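Local coordinates for D-isomer specific 2-hydroxyacid dehydrogenase family protein (Aeromonas salmonicida subsp. salmonicida, PDB 3HG7) that probably acts as an NAD-dependent oxidoreductase of the D-isomer specific 2-hydroxyacid dehydrogenase family, at residues Leu8-Ser12 with Gln13-His17. The protein carries 1 engineered substitution. Sequence-based numbering, arbitrary orientation.
Sequences LLLLS and QDNAH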
ATOM      1  N   LEU A   8       0.082 -23.236  15.071  1.00  9.85           N
ATOM      2  CA  LEU A   8      -0.146 -21.982  14.355  1.00  9.86           C
ATOM      3  C   LEU A   8      -1.481 -21.433  14.864  1.00 10.71           C
ATOM      4  O   LEU A   8      -2.458 -22.178  14.941  1.00 12.25           O
ATOM      5  CB  LEU A   8      -0.281 -22.237  12.863  1.00  9.64           C
ATOM      6  CG  LEU A   8      -0.895 -21.110  11.998  1.00 12.45           C
ATOM      7  CD1 LEU A   8      -0.031 -19.833  12.034  1.00 10.81           C
ATOM      8  CD2 LEU A   8      -1.042 -21.606  10.571  1.00 10.77           C
ATOM      9  N   LEU A   9      -1.515 -20.147  15.199  1.00 10.71           N
ATOM     10  CA  LEU A   9      -2.795 -19.494  15.511  1.00  9.85           C
ATOM     11  C   LEU A   9      -3.144 -18.506  14.401  1.00  8.53           C
ATOM     12  O   LEU A   9      -2.315 -17.670  14.072  1.00  7.88           O
ATOM     13  CB  LEU A   9      -2.745 -18.768  16.864  1.00 10.99           C
ATOM     14  CG  LEU A   9      -4.040 -18.005  17.273  1.00 11.19           C
ATOM     15  CD1 LEU A   9      -5.216 -18.968  17.415  1.00 12.22           C
ATOM     16  CD2 LEU A   9      -3.816 -17.297  18.630  1.00 12.70           C
ATOM     17  N   LEU A  10      -4.389 -18.588  13.885  1.00  8.71           N
ATOM     18  CA  LEU A  10      -4.895 -17.686  12.841  1.00 10.44           C
ATOM     19  C   LEU A  10      -5.735 -16.619  13.530  1.00 11.13           C
ATOM     20  O   LEU A  10      -6.674 -16.956  14.242  1.00 12.76           O
ATOM     21  CB  LEU A  10      -5.786 -18.462  11.863  1.00 11.93           C
ATOM     22  CG  LEU A  10      -5.046 -19.572  11.098  1.00 11.37           C
ATOM     23  CD1 LEU A  10      -6.015 -20.313  10.242  1.00 13.49           C
ATOM     24  CD2 LEU A  10      -3.971 -18.918  10.218  1.00 13.10           C
ATOM     25  N   LEU A  11      -5.327 -15.365  13.372  1.00 11.65           N
ATOM     26  CA  LEU A  11      -5.979 -14.215  13.993  1.00 12.89           C
ATOM     27  C   LEU A  11      -6.157 -13.130  12.895  1.00 11.83           C
ATOM     28  O   LEU A  11      -5.611 -11.992  12.977  1.00 11.61           O
ATOM     29  CB  LEU A  11      -5.122 -13.717  15.140  1.00 15.87           C
ATOM     30  CG  LEU A  11      -5.541 -12.526  15.980  1.00 26.53           C
ATOM     31  CD1 LEU A  11      -6.856 -12.814  16.674  1.00 18.90           C
ATOM     32  CD2 LEU A  11      -4.443 -12.286  17.006  1.00 18.24           C
ATOM     33  N   SER A  12      -6.934 -13.511  11.873  1.00 10.51           N
ATOM     34  CA  SER A  12      -7.184 -12.683  10.695  1.00 10.68           C
ATOM     35  C   SER A  12      -8.682 -12.541  10.379  1.00 11.51           C
ATOM     36  O   SER A  12      -9.455 -13.456  10.616  1.00 10.53           O
ATOM     37  CB  SER A  12      -6.510 -13.300   9.471  1.00 10.58           C
ATOM     38  OG  SER A  12      -6.848 -12.568   8.298  1.00 12.24           O
ATOM     39  N   GLN A  13      -9.058 -11.411   9.774  1.00 12.86           N
ATOM     40  CA  GLN A  13     -10.452 -11.251   9.333  1.00 14.35           C
ATOM     41  C   GLN A  13     -10.734 -12.271   8.232  1.00 13.73           C
ATOM     42  O   GLN A  13     -11.872 -12.629   8.003  1.00 14.43           O
ATOM     43  CB  GLN A  13     -10.737  -9.827   8.863  1.00 17.25           C
ATOM     44  CG  GLN A  13      -9.919  -9.350   7.687  1.00 21.74           C
ATOM     45  CD  GLN A  13     -10.258  -7.907   7.329  1.00 21.75           C
ATOM     46  OE1 GLN A  13     -10.860  -7.643   6.298  1.00 23.90           O
ATOM     47  NE2 GLN A  13      -9.902  -6.969   8.218  1.00 23.56           N
ATOM     48  N   ASP A  14      -9.667 -12.786   7.602  1.00 11.36           N
ATOM     49  CA  ASP A  14      -9.792 -13.834   6.599  1.00 12.75           C
ATOM     50  C   ASP A  14      -9.553 -15.259   7.117  1.00 13.39           C
ATOM     51  O   ASP A  14      -9.234 -16.166   6.330  1.00 13.87           O
ATOM     52  CB  ASP A  14      -8.828 -13.525   5.438  1.00 14.78           C
ATOM     53  CG  ASP A  14      -9.229 -12.287   4.649  1.00 13.61           C
ATOM     54  OD1 ASP A  14     -10.449 -12.073   4.403  1.00 17.49           O
ATOM     55  OD2 ASP A  14      -8.319 -11.507   4.277  1.00 18.55           O
ATOM     56  N   ASN A  15      -9.700 -15.461   8.427  1.00 11.86           N
ATOM     57  CA  ASN A  15      -9.486 -16.775   9.049  1.00 12.06           C
ATOM     58  C   ASN A  15     -10.112 -17.964   8.314  1.00 12.73           C
ATOM     59  O   ASN A  15      -9.490 -19.017   8.196  1.00 12.59           O
ATOM     60  CB  ASN A  15     -10.043 -16.783  10.475  1.00 11.10           C
ATOM     61  CG  ASN A  15      -9.040 -16.298  11.512  1.00 13.10           C
ATOM     62  OD1 ASN A  15      -7.872 -16.074  11.208  1.00 11.47           O
ATOM     63  ND2 ASN A  15      -9.502 -16.130  12.754  1.00 10.94           N
ATOM     64  N   ALA A  16     -11.371 -17.829   7.904  1.00 12.25           N
ATOM     65  CA  ALA A  16     -12.057 -18.944   7.289  1.00 14.73           C
ATOM     66  C   ALA A  16     -11.328 -19.378   6.001  1.00 14.81           C
ATOM     67  O   ALA A  16     -11.096 -20.577   5.784  1.00 13.75           O
ATOM     68  CB  ALA A  16     -13.543 -18.606   7.033  1.00 15.80           C
ATOM     69  N   HIS A  17     -10.929 -18.392   5.201  1.00 14.82           N
ATOM     70  CA  HIS A  17     -10.199 -18.622   3.960  1.00 16.25           C
ATOM     71  C   HIS A  17      -8.808 -19.197   4.294  1.00 15.57           C
ATOM     72  O   HIS A  17      -8.402 -20.210   3.735  1.00 16.37           O
ATOM     73  CB  HIS A  17     -10.078 -17.312   3.175  1.00 18.15           C
ATOM     74  CG  HIS A  17      -9.829 -17.488   1.704  1.00 20.81           C
ATOM     75  ND1 HIS A  17     -10.050 -16.482   0.780  1.00 19.90           N
ATOM     76  CD2 HIS A  17      -9.404 -18.561   0.996  1.00 20.16           C
ATOM     77  CE1 HIS A  17      -9.739 -16.924  -0.428  1.00 21.58           C
ATOM     78  NE2 HIS A  17      -9.349 -18.187  -0.323  1.00 20.06           N
TER
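The side-chain amide of Asn-15 reaches back to the end of the strand, meeting the backbone of Ser-12 and Leu-10. Its OD1 accepts a hydrogen bond from N of Ser-12 at 2.8 Å, with an N-H...O angle of 154°. The donor stands above the amide plane, 47° out of it. The same oxygen lies 3.2 Å from CB of Leu-10, a close van der Waals approach. From the other branch of the amide, ND2 gives a weak, bent bond to O of Leu-10 at 3.3 Å. Ser-12 accepts two further hydrogen bonds across the turn. Its carbonyl O receives one from N of Asn-15 at 3.0 Å, closing a type I beta turn from Ser-12 to Asn-15, while its OG accepts one from N of Asp-14 at 2.9 Å, an ST turn. Chi1 of 175° sets OG opposite the Ser-12 N and beside the carbonyl carbon, from where it can reach forward over the turn.

This turn links strand 6-11 to helix 15-24, the first connection of a beta-alpha-beta unit in a parallel sheet, where the chain leaves the strand between its neighbours 30-34 and 50-53. Asp-14 occupies the N-cap position, yet its side chain makes no capping bond; OD2 binds the hydroxyl of Tyr-283 instead. Further out, the carboxylate of Glu-54 holds both OG of Ser-12 and the backbone N of Gln-13, and Asp-36 takes a hydrogen bond from ND2 of Asn-15, which should help to fix the rotation of that amide. The buried Leu-10 packs against Leu-22 of helix 15-24 and Ile-32 of strand 30-34.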